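Local coordinates for protein putative acyl-CoA dehydrogenase (Burkholderia xenovorans, PDB 5JSC) that belongs to the acyl-CoA dehydrogenase family and binds flavin-adenine dinucleotide in a four-chain assembly, its precise biological role being unassigned, at residues Asp52-Cys57 with Gly181-Phe186; Gly68-Gly73 with Ala110-Gly115; Leu93-Leu98 with Leu104-Leu109. One frame throughout, in Å; residues are numbered along the deposited sequence.

Contact 1 of 3, residues Asp52-Cys57 with Gly181-Phe186; sequences DVDATC and GGIADF
Ile183 meets Asp54 and Cys57 through two different branches, and its torsions divide the work: CG1 sits between the backbone N and the carbonyl carbon (chi1 63°), the crowded position, and CD1 is carried straight on from it, while CG2 lies anti to the carbonyl carbon. Asp54 CG lies anti to its carbonyl carbon (chi1 -78°), which swings the carboxylate out toward Ile183; the two side chains cross obliquely, with Asp54 CG 3.6 Å from Ile183 CG2. That methyl sits over the face of the Asp54 carboxylate, nearly above CG, in van der Waals contact. The polar end has its own partner: Asp54 OD2 forms a salt bridge with Arg219, which probably stabilises its negative charge beside a hydrocarbon neighbour. The other branch reaches Cys57, where Ile183 CD1 comes to 3.2 Å from SG; because Cys57 was modelled in two conformers, that short approach is doubtful. A beta-branched isoleucine suits the spot because its two arms can serve two neighbours on successive turns of one helix. Asp52 is the N-cap of that helix, its OD1 accepting from Ala55 N at 3.2 Å from above the carboxylate plane. The contact joins the start of helix 53-66 in the N-terminal domain to the loop between strands 168-179 and 186-192 of the middle domain, with Pro227 touching both Asp54 and Ile183, while Val53 and Thr56 rest on Leu104 of helix 103-122.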
# COMPACT_ATOMS: atom_id res chain seq x y z
N ASP C 52 6.67 7.36 -36.80
CA ASP C 52 6.66 8.74 -37.30
C ASP C 52 5.56 9.48 -36.55
O ASP C 52 4.48 9.74 -37.08
CB ASP C 52 6.44 8.78 -38.81
CG ASP C 52 6.64 10.17 -39.39
OD1 ASP C 52 6.76 11.16 -38.64
OD2 ASP C 52 6.68 10.26 -40.63
N VAL C 53 5.84 9.83 -35.29
CA VAL C 53 4.77 10.39 -34.46
C VAL C 53 4.31 11.74 -34.98
O VAL C 53 3.13 12.09 -34.81
CB VAL C 53 5.18 10.47 -32.98
CG1 VAL C 53 5.38 9.07 -32.40
CG2 VAL C 53 6.42 11.35 -32.81
N ASP C 54 5.19 12.53 -35.61
CA ASP C 54 4.76 13.82 -36.14
C ASP C 54 3.72 13.64 -37.24
O ASP C 54 2.65 14.26 -37.21
CB ASP C 54 5.95 14.61 -36.69
CG ASP C 54 6.79 15.27 -35.61
OD1 ASP C 54 6.49 15.10 -34.40
OD2 ASP C 54 7.77 15.96 -35.98
N ALA C 55 4.02 12.79 -38.22
CA ALA C 55 3.08 12.58 -39.31
C ALA C 55 1.80 11.92 -38.81
O ALA C 55 0.70 12.23 -39.29
CB ALA C 55 3.72 11.74 -40.41
N THR C 56 1.92 10.99 -37.86
CA THR C 56 0.74 10.33 -37.32
C THR C 56 -0.16 11.32 -36.60
O THR C 56 -1.39 11.27 -36.75
CB THR C 56 1.15 9.17 -36.41
OG1 THR C 56 1.86 8.19 -37.18
CG2 THR C 56 -0.08 8.52 -35.78
N CYS C 57 0.42 12.23 -35.81
CA CYS C 57 -0.35 13.26 -35.10
C CYS C 57 -1.11 14.13 -36.09
O CYS C 57 -2.30 14.41 -35.93
CB CYS C 57 0.57 14.13 -34.24
SG CYS C 57 0.07 15.92 -33.97
N GLY C 181 4.98 20.36 -29.86
CA GLY C 181 6.07 21.25 -30.18
C GLY C 181 6.74 20.85 -31.48
O GLY C 181 7.05 19.68 -31.69
N GLY C 182 6.96 21.82 -32.37
CA GLY C 182 7.53 21.55 -33.66
C GLY C 182 6.52 21.31 -34.77
O GLY C 182 6.89 21.43 -35.94
N ILE C 183 5.27 20.98 -34.43
CA ILE C 183 4.27 20.74 -35.47
C ILE C 183 3.01 21.58 -35.26
O ILE C 183 2.13 21.61 -36.13
CB ILE C 183 3.91 19.25 -35.58
CG1 ILE C 183 3.28 18.74 -34.29
CG2 ILE C 183 5.13 18.43 -35.97
CD1 ILE C 183 2.97 17.28 -34.38
N ALA C 184 2.90 22.26 -34.12
CA ALA C 184 1.74 23.10 -33.87
C ALA C 184 1.71 24.29 -34.82
O ALA C 184 2.75 24.81 -35.25
CB ALA C 184 1.74 23.61 -32.42
N ASP C 185 0.50 24.75 -35.14
CA ASP C 185 0.33 25.97 -35.91
C ASP C 185 0.33 27.22 -35.05
O ASP C 185 0.61 28.32 -35.55
CB ASP C 185 -0.98 25.89 -36.72
CG ASP C 185 -0.90 24.84 -37.81
OD1 ASP C 185 -0.12 25.05 -38.77
OD2 ASP C 185 -1.59 23.80 -37.71
N PHE C 186 0.06 27.08 -33.76
CA PHE C 186 0.17 28.19 -32.82
C PHE C 186 0.39 27.60 -31.44
O PHE C 186 0.08 26.43 -31.18
CB PHE C 186 -1.07 29.08 -32.84
CG PHE C 186 -2.31 28.40 -32.34
CD1 PHE C 186 -2.62 28.38 -30.98
CD2 PHE C 186 -3.17 27.74 -33.23
CE1 PHE C 186 -3.76 27.72 -30.52
CE2 PHE C 186 -4.30 27.10 -32.77
CZ PHE C 186 -4.60 27.08 -31.41

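Contact 2 of 3, residues Gly68-Gly73 with Ala110-Gly115; sequences GWLKYG and AMQGLG
Gln112 NE2 is gripped by two backbone carbonyls, Ala140 O and Val135 O, while OE1 of the same amide accepts from Ala142 N. Three bonds to main-chain atoms therefore fix the rotation of the amide and satisfy both polar ends of a buried side chain, a task for which glutamine, donor and acceptor in one group, is well suited. Its aliphatic stem is what Leu70 touches. The Gln112 chain bends at chi2 (-58°), and Leu70 lays both methyls against the CG methylene: CD1 is 3.8 Å from Gln112 CG, and CD2 is 3.9 Å from that same CG. Leucine, branched at its end, can straddle the carbon in this way, the two side chains crossing at a slant. Val61 of helix 53-66 touches both partners.

Farther along, the approach passes from side chains to backbone. Gly73 and Gly113 bring their CA atoms to 4.5 Å of each other, and Gly73 O lies 4.0 Å from Gly113 CA. The bare CA of Gly73 lets the backbones come this near, since a CB there would press on Gly113 CA. Gly68 belongs to a Schellman motif that ends helix 53-66; its positive phi (92°) turns the chain into the loop that then runs past helix 103-122. The chemistry is divided: dispersion forces and close glycine backbones join the loop to the helix, whereas the amide of Gln112 bonds to the main chain at the end of helix 125-136 and in the loop after it (Val135, Ala140, Ala142), so its stem packs on the 68-73 loop while its polar end is satisfied elsewhere.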
# COMPACT_ATOMS: atom_id res chain seq x y z
N GLY C 68 -15.76 15.29 -36.86
CA GLY C 68 -16.52 16.09 -35.92
C GLY C 68 -16.10 15.95 -34.47
O GLY C 68 -16.71 16.59 -33.61
N TRP C 69 -15.08 15.15 -34.17
CA TRP C 69 -14.79 14.87 -32.77
C TRP C 69 -14.03 15.98 -32.06
O TRP C 69 -14.03 16.02 -30.83
CB TRP C 69 -14.02 13.55 -32.65
CG TRP C 69 -14.85 12.39 -33.14
CD1 TRP C 69 -14.53 11.53 -34.16
CD2 TRP C 69 -16.14 11.98 -32.67
NE1 TRP C 69 -15.54 10.61 -34.34
CE2 TRP C 69 -16.54 10.87 -33.44
CE3 TRP C 69 -17.00 12.45 -31.67
CZ2 TRP C 69 -17.76 10.22 -33.24
CZ3 TRP C 69 -18.21 11.80 -31.47
CH2 TRP C 69 -18.58 10.70 -32.26
N LEU C 70 -13.40 16.90 -32.80
CA LEU C 70 -12.68 18.00 -32.17
C LEU C 70 -13.59 19.16 -31.78
O LEU C 70 -13.14 20.08 -31.09
CB LEU C 70 -11.57 18.50 -33.10
CG LEU C 70 -10.57 17.43 -33.54
CD1 LEU C 70 -9.49 18.05 -34.43
CD2 LEU C 70 -9.92 16.71 -32.34
N LYS C 71 -14.86 19.13 -32.18
CA LYS C 71 -15.78 20.20 -31.82
C LYS C 71 -16.08 20.22 -30.33
O LYS C 71 -16.45 21.28 -29.80
CB LYS C 71 -17.08 20.06 -32.60
CG LYS C 71 -16.90 20.10 -34.12
CD LYS C 71 -18.23 19.97 -34.87
CE LYS C 71 -19.23 21.04 -34.49
NZ LYS C 71 -20.49 20.94 -35.29
N TYR C 72 -15.93 19.09 -29.64
CA TYR C 72 -16.33 19.03 -28.23
C TYR C 72 -15.36 19.74 -27.31
O TYR C 72 -15.75 20.14 -26.21
CB TYR C 72 -16.50 17.56 -27.80
CG TYR C 72 -17.69 16.95 -28.47
CD1 TYR C 72 -18.96 17.11 -27.93
CD2 TYR C 72 -17.57 16.25 -29.67
CE1 TYR C 72 -20.08 16.57 -28.54
CE2 TYR C 72 -18.69 15.72 -30.30
CZ TYR C 72 -19.93 15.88 -29.72
OH TYR C 72 -21.05 15.36 -30.33
N GLY C 73 -14.11 19.94 -27.74
CA GLY C 73 -13.13 20.60 -26.91
C GLY C 73 -13.05 22.10 -27.10
O GLY C 73 -12.21 22.74 -26.45
N ALA C 110 -6.69 15.39 -27.27
CA ALA C 110 -6.45 16.12 -26.03
C ALA C 110 -5.84 17.48 -26.30
O ALA C 110 -6.25 18.49 -25.71
CB ALA C 110 -5.54 15.31 -25.12
N MET C 111 -4.83 17.54 -27.18
CA MET C 111 -4.12 18.79 -27.37
C MET C 111 -4.93 19.81 -28.16
O MET C 111 -4.70 21.01 -28.01
CB MET C 111 -2.78 18.55 -28.05
CG MET C 111 -1.78 17.85 -27.14
SD MET C 111 -1.63 18.61 -25.51
CE MET C 111 -1.33 20.33 -25.95
N GLN C 112 -5.88 19.36 -28.99
CA GLN C 112 -6.78 20.32 -29.61
C GLN C 112 -7.66 21.00 -28.56
O GLN C 112 -8.06 22.15 -28.76
CB GLN C 112 -7.64 19.63 -30.67
CG GLN C 112 -6.84 19.09 -31.84
CD GLN C 112 -6.05 20.18 -32.55
OE1 GLN C 112 -4.85 20.32 -32.33
NE2 GLN C 112 -6.73 20.96 -33.40
N GLY C 113 -7.96 20.31 -27.46
CA GLY C 113 -8.65 20.91 -26.34
C GLY C 113 -7.74 21.78 -25.50
O GLY C 113 -7.95 22.99 -25.39
N LEU C 114 -6.71 21.18 -24.88
CA LEU C 114 -5.85 21.93 -23.97
C LEU C 114 -5.19 23.12 -24.67
O LEU C 114 -5.12 24.22 -24.10
CB LEU C 114 -4.79 21.00 -23.37
CG LEU C 114 -3.78 21.68 -22.44
CD1 LEU C 114 -4.45 22.21 -21.19
CD2 LEU C 114 -2.66 20.69 -22.09
N GLY C 115 -4.72 22.92 -25.90
CA GLY C 115 -4.04 23.98 -26.63
C GLY C 115 -4.92 25.13 -27.04
O GLY C 115 -4.41 26.24 -27.25

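Contact 3 of 3, residues Leu93-Leu98 with Leu104-Leu109; sequences LLRETL and LADFAL. With EDO (1,2-ethanediol), chain O; SO4 (sulfate ion), chain S.
Arg95 and Asp106 form a two-pronged, side-on salt bridge between neighbouring helices. Arg95 NE donates to Asp106 OD1 at 2.7 Å and Arg95 NH2 to Asp106 OD2 at 2.8 Å, both bonds nearly straight. Each oxygen is met on its syn side, and the two flat groups are only 23° from coplanar, so the paired bonds hold the guanidinium against rotation. Asp106 reaches it by setting CG opposite its backbone N (chi1 168°), while the arginine bends at chi3. An ion pair matches these buried positions because each charge probably lowers the cost of burying the other.

Beside the bridge runs an apolar seam. Leu98 CD1 lies 3.6 Å from Leu109 CB, its other methyl, CD2, is 3.8 Å from Ala105 CB, and Leu109 CD1 meets Leu94 CD1 at 4.1 Å. Leucines supply bulk here, while the small Ala105 leaves room for a Leu98 methyl; near it the backbones come close, with Leu98 CA and Asp106 CA 4.9 Å apart.

The arrangement is an antiparallel helical hairpin of the all-helical N-terminal domain of the acyl-CoA dehydrogenase fold: helices 88-101 and 103-122 are joined by a tight turn, and the axes of the two short segments approach to 8.4 Å at 158°.

Farther out, Ser264 of helix 250-286 receives a hydrogen bond from Arg95 NH1, and Ala268 of that helix packs against both Arg95 and Asp106. Glu96, on another face, pairs with Arg274 and also takes hydrogen bonds from both hydroxyls of a 1,2-ethanediol. At the start of helix 103-122, Leu104 N donates to sulfate O2 at 3.0 Å, and Gly103 N and Ser102 OG also bind this anion; it and the diol are probably from the crystallisation liquor.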
# COMPACT_ATOMS: atom_id res chain seq x y z
N LEU C 93 -15.41 11.26 -22.27
CA LEU C 93 -15.73 10.02 -22.98
C LEU C 93 -14.88 9.87 -24.23
O LEU C 93 -14.49 8.75 -24.60
CB LEU C 93 -17.22 9.98 -23.33
CG LEU C 93 -18.17 9.70 -22.16
CD1 LEU C 93 -19.62 9.99 -22.57
CD2 LEU C 93 -18.03 8.27 -21.70
N LEU C 94 -14.59 10.98 -24.92
CA LEU C 94 -13.74 10.92 -26.11
C LEU C 94 -12.33 10.48 -25.75
O LEU C 94 -11.78 9.56 -26.36
CB LEU C 94 -13.73 12.26 -26.83
CG LEU C 94 -15.07 12.67 -27.46
CD1 LEU C 94 -14.99 14.09 -27.99
CD2 LEU C 94 -15.47 11.70 -28.58
N ARG C 95 -11.72 11.14 -24.76
CA ARG C 95 -10.36 10.74 -24.37
C ARG C 95 -10.33 9.33 -23.81
O ARG C 95 -9.42 8.55 -24.11
CB ARG C 95 -9.78 11.73 -23.35
CG ARG C 95 -9.33 13.04 -23.94
CD ARG C 95 -8.31 13.72 -23.02
NE ARG C 95 -7.00 13.06 -23.05
CZ ARG C 95 -5.91 13.53 -22.45
NH1 ARG C 95 -5.97 14.67 -21.76
NH2 ARG C 95 -4.76 12.88 -22.56
N GLU C 96 -11.32 8.98 -22.97
CA GLU C 96 -11.36 7.62 -22.43
C GLU C 96 -11.39 6.58 -23.54
O GLU C 96 -10.61 5.62 -23.54
CB GLU C 96 -12.56 7.45 -21.50
CG GLU C 96 -12.60 6.06 -20.90
CD GLU C 96 -13.89 5.74 -20.19
OE1 GLU C 96 -14.57 6.66 -19.69
OE2 GLU C 96 -14.22 4.54 -20.11
N THR C 97 -12.28 6.76 -24.52
CA THR C 97 -12.41 5.78 -25.60
C THR C 97 -11.18 5.78 -26.49
O THR C 97 -10.67 4.72 -26.85
CB THR C 97 -13.66 6.06 -26.41
OG1 THR C 97 -14.78 6.13 -25.53
CG2 THR C 97 -13.91 4.95 -27.45
N LEU C 98 -10.68 6.96 -26.85
CA LEU C 98 -9.48 7.02 -27.69
C LEU C 98 -8.30 6.36 -26.99
O LEU C 98 -7.61 5.52 -27.59
CB LEU C 98 -9.16 8.46 -28.05
CG LEU C 98 -10.07 9.09 -29.10
CD1 LEU C 98 -9.87 10.60 -29.11
CD2 LEU C 98 -9.83 8.50 -30.48
N LEU C 104 -1.74 7.60 -29.15
CA LEU C 104 -1.52 8.66 -30.13
C LEU C 104 -2.81 9.40 -30.44
O LEU C 104 -2.83 10.64 -30.52
CB LEU C 104 -0.92 8.08 -31.41
CG LEU C 104 0.41 7.34 -31.30
CD1 LEU C 104 0.68 6.52 -32.56
CD2 LEU C 104 1.54 8.31 -31.07
N ALA C 105 -3.90 8.66 -30.66
CA ALA C 105 -5.18 9.30 -30.97
C ALA C 105 -5.70 10.11 -29.79
O ALA C 105 -6.23 11.21 -29.97
CB ALA C 105 -6.19 8.23 -31.39
N ASP C 106 -5.56 9.58 -28.58
CA ASP C 106 -5.94 10.35 -27.40
C ASP C 106 -5.16 11.65 -27.31
O ASP C 106 -5.73 12.72 -27.08
CB ASP C 106 -5.71 9.52 -26.13
CG ASP C 106 -5.81 10.38 -24.89
OD1 ASP C 106 -6.93 10.84 -24.59
OD2 ASP C 106 -4.77 10.62 -24.22
N PHE C 107 -3.83 11.57 -27.50
CA PHE C 107 -2.97 12.75 -27.44
C PHE C 107 -3.41 13.80 -28.45
O PHE C 107 -3.48 15.00 -28.12
CB PHE C 107 -1.53 12.30 -27.71
CG PHE C 107 -0.50 13.40 -27.60
CD1 PHE C 107 -0.15 14.14 -28.71
CD2 PHE C 107 0.15 13.63 -26.39
CE1 PHE C 107 0.81 15.14 -28.61
CE2 PHE C 107 1.12 14.62 -26.29
CZ PHE C 107 1.44 15.37 -27.41
N ALA C 108 -3.72 13.38 -29.67
CA ALA C 108 -4.11 14.32 -30.71
C ALA C 108 -5.38 15.07 -30.33
O ALA C 108 -5.45 16.30 -30.45
CB ALA C 108 -4.30 13.58 -32.03
N LEU C 109 -6.40 14.35 -29.87
CA LEU C 109 -7.64 15.03 -29.49
C LEU C 109 -7.41 15.91 -28.26
O LEU C 109 -7.89 17.05 -28.21
CB LEU C 109 -8.75 14.02 -29.23
CG LEU C 109 -10.11 14.68 -28.93
CD1 LEU C 109 -11.27 14.03 -29.70
CD2 LEU C 109 -10.41 14.65 -27.44
C1 EDO O . -17.49 5.44 -18.11
O1 EDO O . -16.10 5.19 -17.89
C2 EDO O . -17.81 5.32 -19.59
O2 EDO O . -17.13 4.19 -20.14
S SO4 S . -0.61 3.62 -29.82
O1 SO4 S . -1.10 2.59 -30.73
O2 SO4 S . -1.14 4.91 -30.22
O3 SO4 S . 0.85 3.65 -29.85
O4 SO4 S . -1.07 3.33 -28.46

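Helix 103-122 runs through contacts 2 and 3, whose centres lie about 9 Å apart, and it touches both segments of contact 1. Leu104 CD1 lies 3.9 Å from Thr56 CG2, and Gly115 O lies 3.6 Å from Phe186 CE1. Trp69 links the loop of contact 2 to the hairpin of contact 3, its CE3 being 3.5 Å from Leu94 CD2. Along the chain the contacts are nested, 3 inside 2 and 2 inside 1, the outermost closing across to the middle domain. None is immediately at the flavin: the side chain of Arg95 is about 9 Å from a bound FAD, and Gly113 of contact 2 and the side chain of Ile183 are each about 11 Å away.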